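Local coordinates for hypothetical protein (PDB 4QAN) that is of unknown function but has a cystatin-like fold, belongs to the NTF2-like superfamily as a divergent member, and can bind a magnesium ion, at residues A30-L35 / Y199-Q204; A208-A213 / Q250-E255; Y230-G235 / E300-L305; I311-E316 / L354-L359. All blocks are in the same frame, centred on the assembly; numbering follows the deposited sequence. Where two conformers were deposited one is given.

Contact 1: residues A30-L35 / Y199-Q204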
loop_
_atom_site.group_PDB
_atom_site.type_symbol
_atom_site.label_atom_id
_atom_site.label_comp_id
_atom_site.label_asym_id
_atom_site.label_seq_id
_atom_site.Cartn_x
_atom_site.Cartn_y
_atom_site.Cartn_z
ATOM N N ALA A 30 -23.095 -0.576 0.785
ATOM C CA ALA A 30 -21.647 -0.375 0.891
ATOM C C ALA A 30 -21.296 1.002 1.473
ATOM O O ALA A 30 -20.378 1.129 2.285
ATOM C CB ALA A 30 -21.003 -0.551 -0.473
ATOM N N VAL A 31 -22.046 2.026 1.068
ATOM C CA VAL A 31 -21.836 3.384 1.565
ATOM C C VAL A 31 -22.156 3.467 3.052
ATOM O O VAL A 31 -21.379 4.040 3.824
ATOM C CB VAL A 31 -22.706 4.404 0.809
ATOM C CG1 VAL A 31 -22.655 5.777 1.482
ATOM C CG2 VAL A 31 -22.272 4.498 -0.644
ATOM N N LEU A 32 -23.299 2.897 3.439
ATOM C CA LEU A 32 -23.744 2.925 4.826
ATOM C C LEU A 32 -22.796 2.137 5.712
ATOM O O LEU A 32 -22.381 2.624 6.764
ATOM C CB LEU A 32 -25.162 2.360 4.959
ATOM C CG LEU A 32 -26.291 3.209 4.370
ATOM C CD1 LEU A 32 -27.628 2.476 4.463
ATOM C CD2 LEU A 32 -26.363 4.561 5.071
ATOM N N TYR A 33 -22.458 0.922 5.281
ATOM C CA TYR A 33 -21.472 0.099 5.968
ATOM C C TYR A 33 -20.259 0.958 6.285
ATOM O O TYR A 33 -19.772 0.958 7.412
ATOM C CB TYR A 33 -21.074 -1.099 5.093
ATOM C CG TYR A 33 -19.957 -1.966 5.664
ATOM C CD1 TYR A 33 -18.630 -1.768 5.295
ATOM C CD2 TYR A 33 -20.231 -2.995 6.572
ATOM C CE1 TYR A 33 -17.619 -2.569 5.813
ATOM C CE2 TYR A 33 -19.212 -3.794 7.097
ATOM C CZ TYR A 33 -17.913 -3.576 6.716
ATOM O OH TYR A 33 -16.904 -4.368 7.250
HETATM N N MSE A 34 -19.788 1.711 5.301
HETATM C CA MSE A 34 -18.600 2.545 5.508
HETATM C C MSE A 34 -18.919 3.658 6.465
HETATM O O MSE A 34 -18.101 3.994 7.316
HETATM C CB MSE A 34 -18.073 3.043 4.170
HETATM C CG MSE A 34 -16.790 3.851 4.278
HETATM SE SE MSE A 34 -15.338 2.717 4.942
HETATM C CE MSE A 34 -15.098 1.548 3.380
ATOM N N LEU A 35 -20.105 4.237 6.348
ATOM C CA LEU A 35 -20.519 5.298 7.259
ATOM C C LEU A 35 -20.616 4.806 8.709
ATOM O O LEU A 35 -20.171 5.491 9.636
ATOM C CB LEU A 35 -21.847 5.890 6.812
ATOM C CG LEU A 35 -21.787 6.695 5.514
ATOM C CD1 LEU A 35 -23.195 6.976 5.014
ATOM C CD2 LEU A 35 -21.030 7.994 5.714
ATOM N N TYR A 199 -32.191 5.291 7.315
ATOM C CA TYR A 199 -30.985 4.599 6.873
ATOM C C TYR A 199 -30.516 3.648 7.983
ATOM O O TYR A 199 -30.353 4.051 9.141
ATOM C CB TYR A 199 -29.883 5.592 6.464
ATOM C CG TYR A 199 -30.162 6.321 5.152
ATOM C CD1 TYR A 199 -29.924 5.709 3.922
ATOM C CD2 TYR A 199 -30.662 7.627 5.144
ATOM C CE1 TYR A 199 -30.183 6.369 2.729
ATOM C CE2 TYR A 199 -30.921 8.296 3.953
ATOM C CZ TYR A 199 -30.681 7.664 2.747
ATOM O OH TYR A 199 -30.940 8.321 1.560
ATOM N N VAL A 200 -30.330 2.382 7.620
ATOM C CA VAL A 200 -29.877 1.349 8.555
ATOM C C VAL A 200 -28.357 1.233 8.508
ATOM O O VAL A 200 -27.799 0.689 7.555
ATOM C CB VAL A 200 -30.517 -0.020 8.225
ATOM C CG1 VAL A 200 -29.818 -1.163 8.962
ATOM C CG2 VAL A 200 -32.012 0.011 8.547
ATOM N N LEU A 201 -27.700 1.751 9.543
ATOM C CA LEU A 201 -26.254 1.601 9.711
ATOM C C LEU A 201 -25.940 0.202 10.254
ATOM O O LEU A 201 -26.197 -0.067 11.425
ATOM C CB LEU A 201 -25.735 2.649 10.692
ATOM C CG LEU A 201 -25.728 4.093 10.192
ATOM C CD1 LEU A 201 -25.592 5.051 11.364
ATOM C CD2 LEU A 201 -24.604 4.314 9.188
ATOM N N PRO A 202 -25.366 -0.689 9.422
ATOM C CA PRO A 202 -25.156 -2.054 9.905
ATOM C C PRO A 202 -24.065 -2.170 10.966
ATOM O O PRO A 202 -23.289 -1.225 11.192
ATOM C CB PRO A 202 -24.704 -2.800 8.644
ATOM C CG PRO A 202 -24.003 -1.767 7.833
ATOM C CD PRO A 202 -24.691 -0.456 8.128
ATOM N N ASN A 203 -24.025 -3.327 11.621
ATOM C CA ASN A 203 -22.825 -3.749 12.335
ATOM C C ASN A 203 -22.665 -5.253 12.375
ATOM O O ASN A 203 -22.710 -5.879 13.431
ATOM C CB ASN A 203 -22.745 -3.150 13.728
ATOM C CG ASN A 203 -24.041 -3.244 14.473
ATOM O OD1 ASN A 203 -24.895 -4.077 14.168
ATOM N ND2 ASN A 203 -24.207 -2.372 15.450
ATOM N N GLN A 204 -22.523 -5.816 11.182
ATOM C CA GLN A 204 -21.748 -7.024 10.983
ATOM C C GLN A 204 -20.486 -6.513 10.300
ATOM O O GLN A 204 -20.406 -5.339 9.943
ATOM C CB GLN A 204 -22.436 -8.015 10.045
ATOM C CG GLN A 204 -23.964 -8.069 10.098
ATOM C CD GLN A 204 -24.480 -8.731 11.354
ATOM O OE1 GLN A 204 -24.057 -8.394 12.461
ATOM N NE2 GLN A 204 -25.409 -9.683 11.194
#
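Pro202, whose ring packs on Tyr33, has its carbonyl oxygen gripped twice: Ser36 OG, later in helix 27-39, and Lys40 NZ, just past its end, both hydrogen-bond to it. On the helix side the proline CG rests against the backbone, 3.7 Å from Tyr33 CA, and its ring crosses the Tyr33 side chain at about a right angle. Tyr33 CG lies anti to the backbone N (chi1 175°), which swings the ring out along the loop until CE2 is 3.5 Å from Gln204 O, near the ring plane and at the edge; beyond, Tyr33 OH hydrogen-bonds to Met45 O. Leu32 is directed toward the loop. Both its methyls meet the Tyr199 ring, Leu32 CD2 lying 3.9 Å from Tyr199 CD1, and Leu32 CD1 also comes within 3.6 Å of Val200 O. Leu201 answers with CD2, which is 3.7 Å from Leu32 O and 4.0 Å from Leu35 CB, bridging one helical turn. Tyr199 is held at its far end by Ile120 N of strand 116-122. Loop 199-204 covers one side of a helix whose Val31 and Leu35 pack on strands 140-150 and 153-164, the helix-on-sheet arrangement of the cystatin-like fold.

Contact 2: residues A208-A213 / Q250-E255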
loop_
_atom_site.group_PDB
_atom_site.type_symbol
_atom_site.label_atom_id
_atom_site.label_comp_id
_atom_site.label_asym_id
_atom_site.label_seq_id
_atom_site.Cartn_x
_atom_site.Cartn_y
_atom_site.Cartn_z
ATOM N N ALA A 208 -12.593 -10.274 5.415
ATOM C CA ALA A 208 -11.271 -9.756 5.704
ATOM C C ALA A 208 -10.508 -9.594 4.395
ATOM O O ALA A 208 -10.572 -10.454 3.536
ATOM C CB ALA A 208 -10.527 -10.692 6.641
ATOM N N ASN A 209 -9.777 -8.494 4.253
ATOM C CA ASN A 209 -9.110 -8.187 2.995
ATOM C C ASN A 209 -7.833 -7.402 3.154
ATOM O O ASN A 209 -7.461 -6.649 2.257
ATOM C CB ASN A 209 -10.068 -7.376 2.130
ATOM C CG ASN A 209 -10.456 -6.068 2.786
ATOM O OD1 ASN A 209 -10.318 -5.907 4.002
ATOM N ND2 ASN A 209 -10.922 -5.122 1.987
ATOM N N TYR A 210 -7.186 -7.542 4.308
ATOM C CA TYR A 210 -5.890 -6.918 4.569
ATOM C C TYR A 210 -5.049 -7.856 5.426
ATOM O O TYR A 210 -5.571 -8.807 5.990
ATOM C CB TYR A 210 -6.089 -5.568 5.266
ATOM C CG TYR A 210 -6.691 -5.626 6.663
ATOM C CD1 TYR A 210 -8.060 -5.707 6.854
ATOM C CD2 TYR A 210 -5.883 -5.590 7.786
ATOM C CE1 TYR A 210 -8.610 -5.756 8.134
ATOM C CE2 TYR A 210 -6.414 -5.647 9.061
ATOM C CZ TYR A 210 -7.780 -5.737 9.225
ATOM O OH TYR A 210 -8.293 -5.777 10.484
ATOM N N PHE A 211 -3.752 -7.586 5.543
ATOM C CA PHE A 211 -2.888 -8.396 6.375
ATOM C C PHE A 211 -1.924 -7.518 7.165
ATOM O O PHE A 211 -1.603 -6.396 6.746
ATOM C CB PHE A 211 -2.104 -9.389 5.505
ATOM C CG PHE A 211 -1.056 -8.741 4.658
ATOM C CD1 PHE A 211 -1.362 -8.270 3.396
ATOM C CD2 PHE A 211 0.233 -8.581 5.134
ATOM C CE1 PHE A 211 -0.394 -7.655 2.619
ATOM C CE2 PHE A 211 1.201 -7.981 4.361
ATOM C CZ PHE A 211 0.883 -7.504 3.101
ATOM N N GLN A 212 -1.503 -8.044 8.317
ATOM C CA GLN A 212 -0.468 -7.432 9.155
ATOM C C GLN A 212 0.629 -8.509 9.315
ATOM O O GLN A 212 0.386 -9.570 9.880
ATOM C CB GLN A 212 -1.053 -6.976 10.523
ATOM C CG GLN A 212 -0.218 -5.921 11.271
ATOM C CD GLN A 212 -0.911 -5.319 12.505
ATOM O OE1 GLN A 212 -1.958 -4.680 12.401
ATOM N NE2 GLN A 212 -0.307 -5.509 13.681
ATOM N N ALA A 213 1.819 -8.250 8.780
ATOM C CA ALA A 213 2.899 -9.225 8.874
ATOM C C ALA A 213 3.410 -9.249 10.319
ATOM O O ALA A 213 3.263 -8.258 11.038
ATOM C CB ALA A 213 4.007 -8.873 7.908
ATOM N N GLN A 250 -1.619 -7.106 19.599
ATOM C CA GLN A 250 -2.712 -8.029 19.859
ATOM C C GLN A 250 -3.776 -7.800 18.793
ATOM O O GLN A 250 -4.161 -8.718 18.089
ATOM C CB GLN A 250 -3.277 -7.821 21.265
ATOM C CG GLN A 250 -2.263 -8.019 22.384
ATOM C CD GLN A 250 -1.482 -9.331 22.269
ATOM O OE1 GLN A 250 -2.065 -10.423 22.266
ATOM N NE2 GLN A 250 -0.154 -9.227 22.187
ATOM N N ASP A 251 -4.194 -6.550 18.639
ATOM C CA ASP A 251 -5.237 -6.196 17.693
ATOM C C ASP A 251 -4.659 -5.511 16.460
ATOM O O ASP A 251 -3.452 -5.209 16.393
ATOM C CB ASP A 251 -6.260 -5.300 18.393
ATOM C CG ASP A 251 -7.618 -5.327 17.727
ATOM O OD1 ASP A 251 -7.787 -5.994 16.682
ATOM O OD2 ASP A 251 -8.519 -4.665 18.251
ATOM N N THR A 252 -5.519 -5.327 15.462
ATOM C CA THR A 252 -5.176 -4.616 14.234
ATOM C C THR A 252 -4.772 -3.189 14.585
ATOM O O THR A 252 -5.520 -2.490 15.271
ATOM C CB THR A 252 -6.393 -4.597 13.290
ATOM O OG1 THR A 252 -6.590 -5.911 12.740
ATOM C CG2 THR A 252 -6.231 -3.562 12.179
ATOM N N SER A 253 -3.597 -2.766 14.129
ATOM C CA SER A 253 -3.036 -1.471 14.507
ATOM C C SER A 253 -2.918 -0.550 13.293
ATOM O O SER A 253 -2.230 -0.889 12.337
ATOM C CB SER A 253 -1.649 -1.680 15.135
ATOM O OG SER A 253 -0.897 -0.480 15.156
ATOM N N PRO A 254 -3.565 0.638 13.332
ATOM C CA PRO A 254 -3.390 1.570 12.211
ATOM C C PRO A 254 -1.949 1.988 12.031
ATOM O O PRO A 254 -1.470 2.079 10.905
ATOM C CB PRO A 254 -4.263 2.778 12.589
ATOM C CG PRO A 254 -4.636 2.602 14.018
ATOM C CD PRO A 254 -4.518 1.142 14.334
ATOM N N GLU A 255 -1.251 2.213 13.135
ATOM C CA GLU A 255 0.135 2.655 13.065
ATOM C C GLU A 255 1.027 1.608 12.382
ATOM O O GLU A 255 1.875 1.947 11.542
ATOM C CB GLU A 255 0.679 2.983 14.461
ATOM C CG GLU A 255 -0.032 4.126 15.172
ATOM C CD GLU A 255 -1.377 3.746 15.801
ATOM O OE1 GLU A 255 -1.735 2.537 15.858
ATOM O OE2 GLU A 255 -2.087 4.679 16.244
#
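Tyr210 reaches Thr252 head-on, with Asn209 OD1 at its ring edge. Its CG sits between the backbone N and the carbonyl carbon (chi1 65°), a setting that carries the ring toward segment 250-255. There Tyr210 OH and Thr252 OG1, 2.8 Å apart, form a hydrogen bond that either hydroxyl could donate, although the place of the tyrosine oxygen is less sure. Thr252 CG2 lies beside the same phenol, 3.8 Å from Tyr210 CE2, and Thr252 OG1 has a further partner in Thr12 OG1. Next along the chain, Phe211 O accepts a bond from Gln260 NE2 of helix 254-275. This is the helix whose start the contact frames: Ser253 is its N-cap, with OG bonded to Leu256 N. Gln212, modelled in two conformers, uses in one of them an extended chain (chi2 171°) to set OE1 against that cap residue. Ser253 N donates to Gln212 OE1 over 3.1 Å, nearly straight at 174° and onto a lone pair in the carbonyl plane. The amide's other end, NE2, bonds Ser249 OG. Just upstream of the cap, Thr252 N meets Asp251 OD1 at 2.7 Å from above the carboxylate plane; OD1 also takes a bond from Ser14 OG.

Contact 3: residues Y230-G235 / E300-L305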
loop_
_atom_site.group_PDB
_atom_site.type_symbol
_atom_site.label_atom_id
_atom_site.label_comp_id
_atom_site.label_asym_id
_atom_site.label_seq_id
_atom_site.Cartn_x
_atom_site.Cartn_y
_atom_site.Cartn_z
ATOM N N TYR A 230 16.320 -13.453 -0.637
ATOM C CA TYR A 230 15.819 -14.752 -1.056
ATOM C C TYR A 230 14.296 -14.711 -1.202
ATOM O O TYR A 230 13.741 -15.270 -2.156
ATOM C CB TYR A 230 16.212 -15.843 -0.055
ATOM C CG TYR A 230 15.665 -17.234 -0.386
ATOM C CD1 TYR A 230 16.153 -17.952 -1.473
ATOM C CD2 TYR A 230 14.654 -17.824 0.396
ATOM C CE1 TYR A 230 15.660 -19.215 -1.781
ATOM C CE2 TYR A 230 14.148 -19.088 0.101
ATOM C CZ TYR A 230 14.656 -19.783 -0.981
ATOM O OH TYR A 230 14.178 -21.032 -1.281
ATOM N N ALA A 231 13.624 -14.073 -0.251
ATOM C CA ALA A 231 12.174 -13.854 -0.351
ATOM C C ALA A 231 11.762 -13.144 -1.659
ATOM O O ALA A 231 10.796 -13.536 -2.338
ATOM C CB ALA A 231 11.687 -13.062 0.851
ATOM N N ILE A 232 12.505 -12.103 -2.006
ATOM C CA ILE A 232 12.292 -11.364 -3.254
ATOM C C ILE A 232 12.475 -12.276 -4.475
ATOM O O ILE A 232 11.621 -12.299 -5.376
ATOM C CB ILE A 232 13.208 -10.116 -3.303
ATOM C CG1 ILE A 232 12.662 -9.075 -2.301
ATOM C CG2 ILE A 232 13.267 -9.525 -4.708
ATOM C CD1 ILE A 232 13.545 -7.874 -2.025
ATOM N N GLU A 233 13.546 -13.070 -4.463
ATOM C CA GLU A 233 13.831 -14.023 -5.538
ATOM C C GLU A 233 12.699 -15.021 -5.738
ATOM O O GLU A 233 12.415 -15.404 -6.878
ATOM C CB GLU A 233 15.119 -14.789 -5.244
ATOM C CG GLU A 233 16.384 -13.934 -5.203
ATOM C CD GLU A 233 17.560 -14.659 -4.590
ATOM O OE1 GLU A 233 17.354 -15.752 -4.032
ATOM O OE2 GLU A 233 18.700 -14.143 -4.664
ATOM N N LYS A 234 12.066 -15.441 -4.636
ATOM C CA LYS A 234 11.026 -16.474 -4.661
ATOM C C LYS A 234 9.599 -15.934 -4.747
ATOM O O LYS A 234 8.640 -16.711 -4.812
ATOM C CB LYS A 234 11.125 -17.358 -3.411
ATOM C CG LYS A 234 12.504 -17.967 -3.173
ATOM C CD LYS A 234 12.923 -18.951 -4.242
ATOM C CE LYS A 234 12.120 -20.235 -4.128
ATOM N NZ LYS A 234 12.904 -21.381 -4.624
ATOM N N GLY A 235 9.456 -14.616 -4.736
ATOM C CA GLY A 235 8.152 -13.989 -4.779
ATOM C C GLY A 235 7.415 -14.043 -3.450
ATOM O O GLY A 235 6.186 -13.980 -3.426
ATOM N N GLU A 300 9.582 -10.967 -13.466
ATOM C CA GLU A 300 9.970 -12.369 -13.668
ATOM C C GLU A 300 11.476 -12.610 -13.527
ATOM O O GLU A 300 11.891 -13.751 -13.300
ATOM C CB GLU A 300 9.515 -12.876 -15.041
ATOM C CG GLU A 300 10.331 -12.289 -16.183
ATOM C CD GLU A 300 9.816 -12.635 -17.570
ATOM O OE1 GLU A 300 9.021 -13.591 -17.719
ATOM O OE2 GLU A 300 10.231 -11.932 -18.517
ATOM N N TYR A 301 12.293 -11.563 -13.679
ATOM C CA TYR A 301 13.750 -11.705 -13.591
ATOM C C TYR A 301 14.330 -11.440 -12.200
ATOM O O TYR A 301 15.559 -11.527 -12.003
ATOM C CB TYR A 301 14.428 -10.814 -14.620
ATOM C CG TYR A 301 14.077 -11.165 -16.040
ATOM C CD1 TYR A 301 14.462 -12.385 -16.582
ATOM C CD2 TYR A 301 13.371 -10.282 -16.850
ATOM C CE1 TYR A 301 14.152 -12.724 -17.886
ATOM C CE2 TYR A 301 13.064 -10.609 -18.167
ATOM C CZ TYR A 301 13.459 -11.835 -18.677
ATOM O OH TYR A 301 13.170 -12.191 -19.978
HETATM N N MSE A 302 13.455 -11.138 -11.238
HETATM C CA MSE A 302 13.845 -11.021 -9.839
HETATM C C MSE A 302 14.412 -12.321 -9.302
HETATM O O MSE A 302 15.140 -12.327 -8.308
HETATM C CB MSE A 302 12.665 -10.567 -8.964
HETATM C CG MSE A 302 12.270 -9.127 -9.246
HETATM SE SE MSE A 302 13.750 -7.928 -8.717
HETATM C CE MSE A 302 13.334 -6.557 -10.047
ATOM N N VAL A 303 14.101 -13.437 -9.950
ATOM C CA VAL A 303 14.698 -14.703 -9.562
ATOM C C VAL A 303 16.222 -14.706 -9.802
ATOM O O VAL A 303 16.935 -15.544 -9.265
ATOM C CB VAL A 303 14.019 -15.876 -10.275
ATOM C CG1 VAL A 303 14.354 -15.900 -11.748
ATOM C CG2 VAL A 303 14.432 -17.182 -9.628
ATOM N N TYR A 304 16.711 -13.774 -10.608
ATOM C CA TYR A 304 18.146 -13.625 -10.829
ATOM C C TYR A 304 18.689 -12.356 -10.206
ATOM O O TYR A 304 19.723 -11.849 -10.622
ATOM C CB TYR A 304 18.463 -13.688 -12.325
ATOM C CG TYR A 304 18.039 -15.003 -12.936
ATOM C CD1 TYR A 304 18.550 -16.211 -12.447
ATOM C CD2 TYR A 304 17.138 -15.050 -13.998
ATOM C CE1 TYR A 304 18.167 -17.417 -12.987
ATOM C CE2 TYR A 304 16.759 -16.260 -14.552
ATOM C CZ TYR A 304 17.275 -17.436 -14.038
ATOM O OH TYR A 304 16.904 -18.645 -14.568
ATOM N N LEU A 305 18.005 -11.847 -9.190
ATOM C CA LEU A 305 18.615 -10.859 -8.335
ATOM C C LEU A 305 19.422 -11.620 -7.299
ATOM O O LEU A 305 18.849 -12.291 -6.440
ATOM C CB LEU A 305 17.578 -9.986 -7.657
ATOM C CG LEU A 305 18.179 -8.988 -6.679
ATOM C CD1 LEU A 305 18.894 -7.909 -7.453
ATOM C CD2 LEU A 305 17.102 -8.408 -5.797
#
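The last turn of helix 221-234, closed by a Schellman motif at Gly235, lies against the short 3-10 turn 302-303 that leads into strand 305-314. The backbones themselves touch here: Glu233 CA and Val303 CA are 4.2 Å apart, and two CA-H...O contacts run in opposite senses. Glu233 CA points its hydrogen at Met302 O over 3.5 Å (156° at H), and Val303 CA approaches Glu233 O at 3.6 Å. Met302 O serves both sides, since it also accepts Leu305 N within its own turn.

Glu233 continues the approach with its side chain. CG lies beside the backbone N (chi1 -64°) and the chain then runs extended (chi2 166°) alongside the turn, placing CG 3.2 Å and OE2 2.6 Å from Leu305 O. Two oxygens this close suggest that the acid probably carries a proton. An alanine here would lose both the carboxylate and CG, and would probably leave Leu305 O without its close acidic neighbour and open a gap beside the turn.

Alongside these contacts Ile232 CG2 meets Leu305 CD2 at 4.1 Å and Met302 SE at 4.3 Å. Leu267, Met270 and Leu271 of helix 254-275 also pack on Ile232, and Tyr331 of strand 322-331 on both Met302 and Leu305; Ile232 O is hydrogen-bonded by Tyr85 OH. A helix end thus meets the beginning of a sheet strand over a shared apolar layer, consistent with the helix-on-curved-sheet build of cystatin-like, NTF2-like proteins.

Contact 4: residues I311-E316 / L354-L359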
loop_
_atom_site.group_PDB
_atom_site.type_symbol
_atom_site.label_atom_id
_atom_site.label_comp_id
_atom_site.label_asym_id
_atom_site.label_seq_id
_atom_site.Cartn_x
_atom_site.Cartn_y
_atom_site.Cartn_z
ATOM N N ILE A 311 28.104 -6.266 3.188
ATOM C CA ILE A 311 29.363 -5.733 3.716
ATOM C C ILE A 311 29.119 -4.687 4.789
ATOM O O ILE A 311 28.404 -3.718 4.540
ATOM C CB ILE A 311 30.196 -5.072 2.606
ATOM C CG1 ILE A 311 30.336 -6.019 1.414
ATOM C CG2 ILE A 311 31.561 -4.689 3.145
ATOM C CD1 ILE A 311 30.881 -5.347 0.182
ATOM N N PRO A 312 29.741 -4.851 5.970
ATOM C CA PRO A 312 29.491 -3.886 7.025
ATOM C C PRO A 312 30.051 -2.519 6.683
ATOM O O PRO A 312 31.171 -2.398 6.141
ATOM C CB PRO A 312 30.247 -4.477 8.226
ATOM C CG PRO A 312 31.365 -5.252 7.607
ATOM C CD PRO A 312 30.763 -5.841 6.359
ATOM N N ILE A 313 29.278 -1.487 7.001
ATOM C CA ILE A 313 29.759 -0.119 6.882
ATOM C C ILE A 313 30.278 0.344 8.240
ATOM O O ILE A 313 29.588 0.230 9.251
ATOM C CB ILE A 313 28.628 0.799 6.387
ATOM C CG1 ILE A 313 28.139 0.325 5.010
ATOM C CG2 ILE A 313 29.070 2.256 6.336
ATOM C CD1 ILE A 313 26.847 0.988 4.570
ATOM N N GLU A 314 31.493 0.868 8.267
ATOM C CA GLU A 314 32.030 1.413 9.489
ATOM C C GLU A 314 31.640 2.887 9.605
ATOM O O GLU A 314 32.049 3.695 8.782
ATOM C CB GLU A 314 33.540 1.253 9.510
ATOM C CG GLU A 314 34.203 1.847 10.743
ATOM C CD GLU A 314 35.656 1.457 10.850
ATOM O OE1 GLU A 314 35.960 0.243 10.792
ATOM O OE2 GLU A 314 36.493 2.363 10.991
ATOM N N THR A 315 30.831 3.222 10.612
ATOM C CA THR A 315 30.446 4.613 10.867
ATOM C C THR A 315 30.229 4.911 12.350
ATOM O O THR A 315 29.713 4.074 13.092
ATOM C CB THR A 315 29.166 5.021 10.127
ATOM O OG1 THR A 315 28.759 6.319 10.587
ATOM C CG2 THR A 315 28.035 4.023 10.386
ATOM N N GLU A 316 30.673 6.104 12.756
ATOM C CA GLU A 316 30.234 6.768 13.989
ATOM C C GLU A 316 28.803 6.443 14.447
ATOM O O GLU A 316 28.569 6.267 15.641
ATOM C CB GLU A 316 30.289 8.284 13.778
ATOM C CG GLU A 316 31.558 8.938 14.259
ATOM C CD GLU A 316 31.673 8.880 15.763
ATOM O OE1 GLU A 316 32.163 7.849 16.272
ATOM O OE2 GLU A 316 31.279 9.865 16.432
ATOM N N LEU A 354 15.794 0.435 4.182
ATOM C CA LEU A 354 16.539 0.153 2.982
ATOM C C LEU A 354 17.411 1.365 2.619
ATOM O O LEU A 354 17.524 1.741 1.453
ATOM C CB LEU A 354 15.574 -0.233 1.849
ATOM C CG LEU A 354 14.722 -1.476 2.146
ATOM C CD1 LEU A 354 13.713 -1.793 1.037
ATOM C CD2 LEU A 354 15.594 -2.690 2.443
ATOM N N SER A 355 18.049 1.952 3.634
ATOM C CA SER A 355 18.951 3.079 3.446
ATOM C C SER A 355 20.236 2.848 4.214
ATOM O O SER A 355 20.300 2.041 5.135
ATOM C CB SER A 355 18.304 4.363 3.964
ATOM O OG SER A 355 18.183 4.316 5.374
ATOM N N ALA A 356 21.258 3.586 3.834
ATOM C CA ALA A 356 22.477 3.684 4.615
ATOM C C ALA A 356 22.998 5.113 4.515
ATOM O O ALA A 356 23.815 5.426 3.642
ATOM C CB ALA A 356 23.511 2.696 4.121
ATOM N N PRO A 357 22.540 5.985 5.431
ATOM C CA PRO A 357 22.919 7.384 5.409
ATOM C C PRO A 357 24.432 7.572 5.383
ATOM O O PRO A 357 24.930 8.523 4.778
ATOM C CB PRO A 357 22.360 7.926 6.718
ATOM C CG PRO A 357 21.259 7.018 7.076
ATOM C CD PRO A 357 21.598 5.680 6.522
ATOM N N ALA A 358 25.147 6.645 6.009
ATOM C CA ALA A 358 26.604 6.720 6.130
ATOM C C ALA A 358 27.342 6.678 4.781
ATOM O O ALA A 358 28.487 7.118 4.680
ATOM C CB ALA A 358 27.084 5.600 7.038
ATOM N N LEU A 359 26.695 6.124 3.764
ATOM C CA LEU A 359 27.198 6.137 2.391
ATOM C C LEU A 359 26.304 6.975 1.478
ATOM O O LEU A 359 26.349 6.823 0.256
ATOM C CB LEU A 359 27.256 4.708 1.842
ATOM C CG LEU A 359 28.274 3.748 2.468
ATOM C CD1 LEU A 359 28.142 2.381 1.811
ATOM C CD2 LEU A 359 29.695 4.270 2.341
#
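Ala356 touches Ile313 in the mixed, curved sheet of this cystatin-like fold, where the loop between strands 349-353 and 367-369 folds back over the end of strand 305-314. Its CB lies 3.8 Å from Ile313 CD1. The chain then turns through the 3-10 segment 357-358, pinned by Leu359 N bonding back to Ala356 O at 3.0 Å and by Ala358 N bonding to Gln324 OE1 of strand 322-331. Ala358 CB fits between two side chains of the strand end, 4.0 Å from Ile313 CG2 and 3.8 Å from Thr315 CB; the threonine hydroxyl, OG1, is bonded to Glu317 N. Leu359 comes last, just ahead of Ser360, which binds magnesium in this protein although none sits in this chain. With CG anti to its carbonyl carbon (chi1 -67°), Leu359 extends toward Ile313 and also packs on Leu383 of strand 383-384. A valine in place of Ile313 would lack the CD1 methyl that meets both Ala356 and Leu359, and would probably open a gap between strand and loop. The two longer side chains meet tip to tip, and tightly: Leu359 CD1 is 3.4 Å from Ile313 CD1.

Contact 3 is the most buried of the four; contacts 1, 2 and 4 are partly buried. Contacts 1 and 4 stand on opposite sides of the chain's centre, about 50 Å apart between centres. Each lays a loop on regular structure, contact 1 on a helix that packs on a sheet and contact 4 on a strand end, mainly by apolar contact. Contact 2, nearer the centre, instead relies on polar side chains and a helix cap, while contact 3 joins close backbone approach and a carboxylate near a carbonyl to apolar packing. Segments 199-204 and 208-213 nearly adjoin. Helix 254-275 begins in contact 2 and later covers Ile232 of contact 3, while strand 305-314 starts in contact 3 and ends in contact 4.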